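Local coordinates for lipopolysaccharide export system protein LptH (Pseudomonas aeruginosa, PDB 4UU4), which binds lipopolysaccharide and is required for its translocation across the periplasm from the inner to the outer membrane, at residues A[80-92]-A[103-115]. Sequence-based numbering, arbitrary orientation.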
loop_
_atom_site.group_PDB
_atom_site.type_symbol
_atom_site.label_atom_id
_atom_site.label_comp_id
_atom_site.label_asym_id
_atom_site.label_seq_id
_atom_site.Cartn_x
_atom_site.Cartn_y
_atom_site.Cartn_z
ATOM N N GLU A 80 4.868 6.044 -10.867
ATOM C CA GLU A 80 4.194 7.048 -10.054
ATOM C C GLU A 80 3.143 6.422 -9.141
ATOM O O GLU A 80 2.633 7.072 -8.229
ATOM C CB GLU A 80 3.546 8.113 -10.938
ATOM C CG GLU A 80 2.329 7.632 -11.707
ATOM C CD GLU A 80 1.332 8.748 -11.960
ATOM O OE1 GLU A 80 1.352 9.739 -11.200
ATOM O OE2 GLU A 80 0.532 8.635 -12.914
ATOM N N VAL A 81 2.818 5.159 -9.396
ATOM C CA VAL A 81 1.889 4.427 -8.545
ATOM C C VAL A 81 2.038 2.910 -8.690
ATOM O O VAL A 81 2.164 2.372 -9.799
ATOM C CB VAL A 81 0.415 4.856 -8.786
ATOM C CG1 VAL A 81 -0.022 4.545 -10.214
ATOM C CG2 VAL A 81 -0.518 4.200 -7.768
ATOM N N VAL A 82 2.035 2.233 -7.548
ATOM C CA VAL A 82 2.101 0.781 -7.497
ATOM C C VAL A 82 0.796 0.255 -6.908
ATOM O O VAL A 82 0.563 0.379 -5.710
ATOM C CB VAL A 82 3.266 0.319 -6.598
ATOM C CG1 VAL A 82 3.293 -1.196 -6.481
ATOM C CG2 VAL A 82 4.588 0.851 -7.131
ATOM N N THR A 83 -0.058 -0.328 -7.741
ATOM C CA THR A 83 -1.331 -0.847 -7.254
ATOM C C THR A 83 -1.272 -2.356 -7.052
ATOM O O THR A 83 -0.995 -3.102 -7.987
ATOM C CB THR A 83 -2.487 -0.519 -8.213
ATOM O OG1 THR A 83 -2.516 0.888 -8.467
ATOM C CG2 THR A 83 -3.813 -0.945 -7.610
ATOM N N SER A 84 -1.537 -2.797 -5.824
ATOM C CA SER A 84 -1.580 -4.217 -5.494
ATOM C C SER A 84 -2.991 -4.696 -5.148
ATOM O O SER A 84 -3.786 -3.968 -4.541
ATOM C CB SER A 84 -0.629 -4.532 -4.337
ATOM O OG SER A 84 -0.636 -5.917 -4.032
ATOM N N VAL A 85 -3.278 -5.935 -5.541
ATOM C CA VAL A 85 -4.555 -6.583 -5.254
ATOM C C VAL A 85 -4.322 -8.009 -4.758
ATOM O O VAL A 85 -3.615 -8.799 -5.406
ATOM C CB VAL A 85 -5.460 -6.626 -6.506
ATOM C CG1 VAL A 85 -6.587 -7.632 -6.320
ATOM C CG2 VAL A 85 -6.002 -5.236 -6.830
ATOM N N GLY A 86 -4.915 -8.323 -3.607
ATOM C CA GLY A 86 -4.816 -9.641 -2.998
ATOM C C GLY A 86 -5.989 -9.936 -2.071
ATOM O O GLY A 86 -7.020 -9.266 -2.140
ATOM N N LYS A 87 -5.837 -10.943 -1.210
ATOM C CA LYS A 87 -6.863 -11.270 -0.215
ATOM C C LYS A 87 -6.307 -11.427 1.205
ATOM O O LYS A 87 -6.272 -12.538 1.734
ATOM C CB LYS A 87 -7.590 -12.567 -0.591
ATOM C CG LYS A 87 -7.686 -12.877 -2.079
ATOM C CD LYS A 87 -8.931 -12.278 -2.707
ATOM C CE LYS A 87 -9.179 -12.867 -4.086
ATOM N NZ LYS A 87 -10.436 -12.358 -4.697
ATOM N N PRO A 88 -5.882 -10.320 1.842
ATOM C CA PRO A 88 -5.792 -8.987 1.240
ATOM C C PRO A 88 -4.387 -8.698 0.733
ATOM O O PRO A 88 -3.461 -9.489 0.926
ATOM C CB PRO A 88 -6.089 -8.079 2.431
ATOM C CG PRO A 88 -5.449 -8.793 3.568
ATOM C CD PRO A 88 -5.701 -10.260 3.302
ATOM N N ALA A 89 -4.242 -7.553 0.084
ATOM C CA ALA A 89 -2.940 -7.012 -0.237
ATOM C C ALA A 89 -2.337 -6.417 1.030
ATOM O O ALA A 89 -3.062 -5.946 1.934
ATOM C CB ALA A 89 -3.058 -5.964 -1.314
ATOM N N TYR A 90 -1.007 -6.420 1.073
ATOM C CA TYR A 90 -0.257 -6.091 2.277
ATOM C C TYR A 90 0.823 -5.039 2.027
ATOM O O TYR A 90 1.570 -5.118 1.057
ATOM C CB TYR A 90 0.368 -7.371 2.835
ATOM C CG TYR A 90 1.292 -7.192 4.020
ATOM C CD1 TYR A 90 0.799 -6.812 5.267
ATOM C CD2 TYR A 90 2.651 -7.434 3.899
ATOM C CE1 TYR A 90 1.642 -6.663 6.355
ATOM C CE2 TYR A 90 3.501 -7.287 4.978
ATOM C CZ TYR A 90 2.993 -6.904 6.204
ATOM O OH TYR A 90 3.845 -6.758 7.277
ATOM N N TYR A 91 0.891 -4.053 2.913
ATOM C CA TYR A 91 1.924 -3.024 2.883
ATOM C C TYR A 91 2.673 -3.053 4.213
ATOM O O TYR A 91 2.061 -3.167 5.264
ATOM C CB TYR A 91 1.288 -1.646 2.663
ATOM C CG TYR A 91 2.239 -0.471 2.798
ATOM C CD1 TYR A 91 2.971 -0.019 1.712
ATOM C CD2 TYR A 91 2.387 0.200 4.005
ATOM C CE1 TYR A 91 3.835 1.053 1.819
ATOM C CE2 TYR A 91 3.250 1.277 4.124
ATOM C CZ TYR A 91 3.973 1.697 3.025
ATOM O OH TYR A 91 4.836 2.767 3.130
ATOM N N GLU A 92 3.996 -2.952 4.164
ATOM C CA GLU A 92 4.801 -2.945 5.378
ATOM C C GLU A 92 5.810 -1.811 5.298
ATOM O O GLU A 92 6.434 -1.628 4.259
ATOM C CB GLU A 92 5.530 -4.282 5.517
ATOM C CG GLU A 92 6.183 -4.498 6.870
ATOM C CD GLU A 92 7.085 -5.720 6.895
ATOM O OE1 GLU A 92 6.558 -6.850 6.953
ATOM O OE2 GLU A 92 8.322 -5.546 6.861
ATOM N N LYS A 103 2.147 -2.020 9.827
ATOM C CA LYS A 103 1.507 -2.950 8.911
ATOM C C LYS A 103 0.266 -2.301 8.322
ATOM O O LYS A 103 -0.361 -1.450 8.949
ATOM C CB LYS A 103 1.129 -4.248 9.627
ATOM C CG LYS A 103 2.304 -4.982 10.249
ATOM C CD LYS A 103 1.854 -6.253 10.946
ATOM C CE LYS A 103 3.027 -6.996 11.558
ATOM N NZ LYS A 103 2.589 -8.159 12.380
ATOM N N ALA A 104 -0.075 -2.700 7.104
ATOM C CA ALA A 104 -1.243 -2.171 6.422
ATOM C C ALA A 104 -1.876 -3.252 5.559
ATOM O O ALA A 104 -1.187 -4.026 4.901
ATOM C CB ALA A 104 -0.870 -0.956 5.589
ATOM N N TYR A 105 -3.197 -3.305 5.581
ATOM C CA TYR A 105 -3.918 -4.333 4.862
ATOM C C TYR A 105 -5.046 -3.705 4.079
ATOM O O TYR A 105 -5.644 -2.727 4.521
ATOM C CB TYR A 105 -4.498 -5.353 5.835
ATOM C CG TYR A 105 -3.473 -6.060 6.698
ATOM C CD1 TYR A 105 -3.089 -5.539 7.933
ATOM C CD2 TYR A 105 -2.913 -7.264 6.293
ATOM C CE1 TYR A 105 -2.165 -6.198 8.730
ATOM C CE2 TYR A 105 -1.991 -7.926 7.081
ATOM C CZ TYR A 105 -1.619 -7.391 8.296
ATOM O OH TYR A 105 -0.698 -8.057 9.075
ATOM N N GLY A 106 -5.343 -4.273 2.918
ATOM C CA GLY A 106 -6.485 -3.799 2.157
ATOM C C GLY A 106 -6.735 -4.655 0.941
ATOM O O GLY A 106 -5.798 -5.187 0.371
ATOM N N LEU A 107 -7.997 -4.794 0.551
ATOM C CA LEU A 107 -8.324 -5.499 -0.679
ATOM C C LEU A 107 -7.621 -4.857 -1.873
ATOM O O LEU A 107 -7.050 -5.559 -2.702
ATOM C CB LEU A 107 -9.835 -5.573 -0.889
ATOM C CG LEU A 107 -10.442 -6.954 -0.620
ATOM C CD1 LEU A 107 -9.890 -7.542 0.666
ATOM C CD2 LEU A 107 -11.967 -6.896 -0.571
ATOM N N THR A 108 -7.640 -3.529 -1.952
ATOM C CA THR A 108 -6.812 -2.838 -2.941
ATOM C C THR A 108 -5.865 -1.860 -2.250
ATOM O O THR A 108 -6.281 -1.108 -1.376
ATOM C CB THR A 108 -7.662 -2.097 -3.998
ATOM O OG1 THR A 108 -8.479 -3.037 -4.702
ATOM C CG2 THR A 108 -6.775 -1.367 -4.995
ATOM N N ILE A 109 -4.588 -1.879 -2.622
ATOM C CA ILE A 109 -3.648 -0.905 -2.066
ATOM C C ILE A 109 -2.947 -0.138 -3.178
ATOM O O ILE A 109 -2.409 -0.736 -4.093
ATOM C CB ILE A 109 -2.580 -1.576 -1.178
ATOM C CG1 ILE A 109 -3.216 -2.237 0.047
ATOM C CG2 ILE A 109 -1.539 -0.557 -0.730
ATOM C CD1 ILE A 109 -2.204 -2.920 0.952
ATOM N N GLN A 110 -2.954 1.186 -3.112
ATOM C CA GLN A 110 -2.203 1.972 -4.084
ATOM C C GLN A 110 -1.068 2.706 -3.394
ATOM O O GLN A 110 -1.286 3.413 -2.414
ATOM C CB GLN A 110 -3.110 2.978 -4.775
ATOM C CG GLN A 110 -4.332 2.366 -5.407
ATOM C CD GLN A 110 -5.307 3.416 -5.886
ATOM O OE1 GLN A 110 -6.073 3.972 -5.098
ATOM N NE2 GLN A 110 -5.285 3.698 -7.183
ATOM N N TYR A 111 0.145 2.537 -3.906
ATOM C CA TYR A 111 1.300 3.237 -3.369
ATOM C C TYR A 111 1.724 4.330 -4.340
ATOM O O TYR A 111 2.455 4.082 -5.303
ATOM C CB TYR A 111 2.447 2.262 -3.068
ATOM C CG TYR A 111 3.728 2.923 -2.595
ATOM C CD1 TYR A 111 3.700 4.021 -1.743
ATOM C CD2 TYR A 111 4.966 2.438 -2.993
ATOM C CE1 TYR A 111 4.868 4.623 -1.314
ATOM C CE2 TYR A 111 6.136 3.029 -2.567
ATOM C CZ TYR A 111 6.084 4.119 -1.728
ATOM O OH TYR A 111 7.258 4.702 -1.312
ATOM N N PHE A 112 1.228 5.536 -4.086
ATOM C CA PHE A 112 1.547 6.702 -4.895
ATOM C C PHE A 112 2.932 7.223 -4.516
ATOM O O PHE A 112 3.065 8.160 -3.735
ATOM C CB PHE A 112 0.487 7.794 -4.695
ATOM C CG PHE A 112 -0.853 7.457 -5.300
ATOM C CD1 PHE A 112 -1.127 7.759 -6.626
ATOM C CD2 PHE A 112 -1.838 6.842 -4.545
ATOM C CE1 PHE A 112 -2.357 7.453 -7.186
ATOM C CE2 PHE A 112 -3.069 6.533 -5.101
ATOM C CZ PHE A 112 -3.328 6.839 -6.419
ATOM N N VAL A 113 3.958 6.605 -5.089
ATOM C CA VAL A 113 5.345 6.845 -4.688
ATOM C C VAL A 113 5.838 8.290 -4.862
ATOM O O VAL A 113 6.581 8.795 -4.019
ATOM C CB VAL A 113 6.292 5.822 -5.360
ATOM C CG1 VAL A 113 5.582 5.120 -6.512
ATOM C CG2 VAL A 113 7.587 6.478 -5.809
ATOM N N THR A 114 5.414 8.965 -5.925
ATOM C CA THR A 114 5.723 10.386 -6.083
ATOM C C THR A 114 5.074 11.229 -4.984
ATOM O O THR A 114 5.642 12.218 -4.528
ATOM C CB THR A 114 5.258 10.924 -7.448
ATOM O OG1 THR A 114 3.979 10.365 -7.769
ATOM C CG2 THR A 114 6.245 10.548 -8.540
ATOM N N GLN A 115 3.886 10.818 -4.554
ATOM C CA GLN A 115 3.097 11.591 -3.601
ATOM C C GLN A 115 3.401 11.254 -2.139
ATOM O O GLN A 115 2.972 11.973 -1.238
ATOM C CB GLN A 115 1.608 11.351 -3.858
ATOM C CG GLN A 115 1.257 11.157 -5.325
ATOM C CD GLN A 115 0.602 12.378 -5.923
ATOM O OE1 GLN A 115 -0.407 12.866 -5.407
ATOM N NE2 GLN A 115 1.199 12.912 -6.995
#
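Tyr90 and Tyr105 run alongside each other in the same direction on one of two neighbouring strand pairs in the beta-jellyroll of this LptA-family protein. Both segments bend sharply, 80-92 at residues 86-88 and 103-115 at 107-108, and so pass from one antiparallel sheet to the other; strand 81-85 pairs with 109-112 and strand 89-92 with 103-106, with a beta bulge between Val85 and Ala89 shifting the register by two. Four pairs of backbone hydrogen bonds join them, at Val82-Tyr111, Ser84-Ile109, Ala89-Gly106 and Tyr91-Ala104. The two tyrosine rings meet obliquely, planes at 46°, with Tyr90 CD1 3.5 Å from Tyr105 CE2. Pro88, after a cis peptide bond, brings CG to within 4.0 Å of Tyr105 CD2, while Lys125 makes a cation-pi contact with the same ring. Between the sheets, Ile109 reaches across the corner: CG1 is anti to the carbonyl carbon (chi1 -64°) and the chain runs on extended, carrying CD1 to 3.9 Å from Ala89 CB and 4.1 Å from Tyr91 CB. Ala104 CB sits at the edge of the Tyr91 ring, 3.8 Å from CD2. At the far end Val81 directs CG2 over one face of Phe112, a CH-pi contact 3.9 Å from CG2 to the ring centroid. The Tyr90 hydroxyl is bonded within its own strand, OH donating to the anti lone pair of Glu92 OE1 at 2.7 Å.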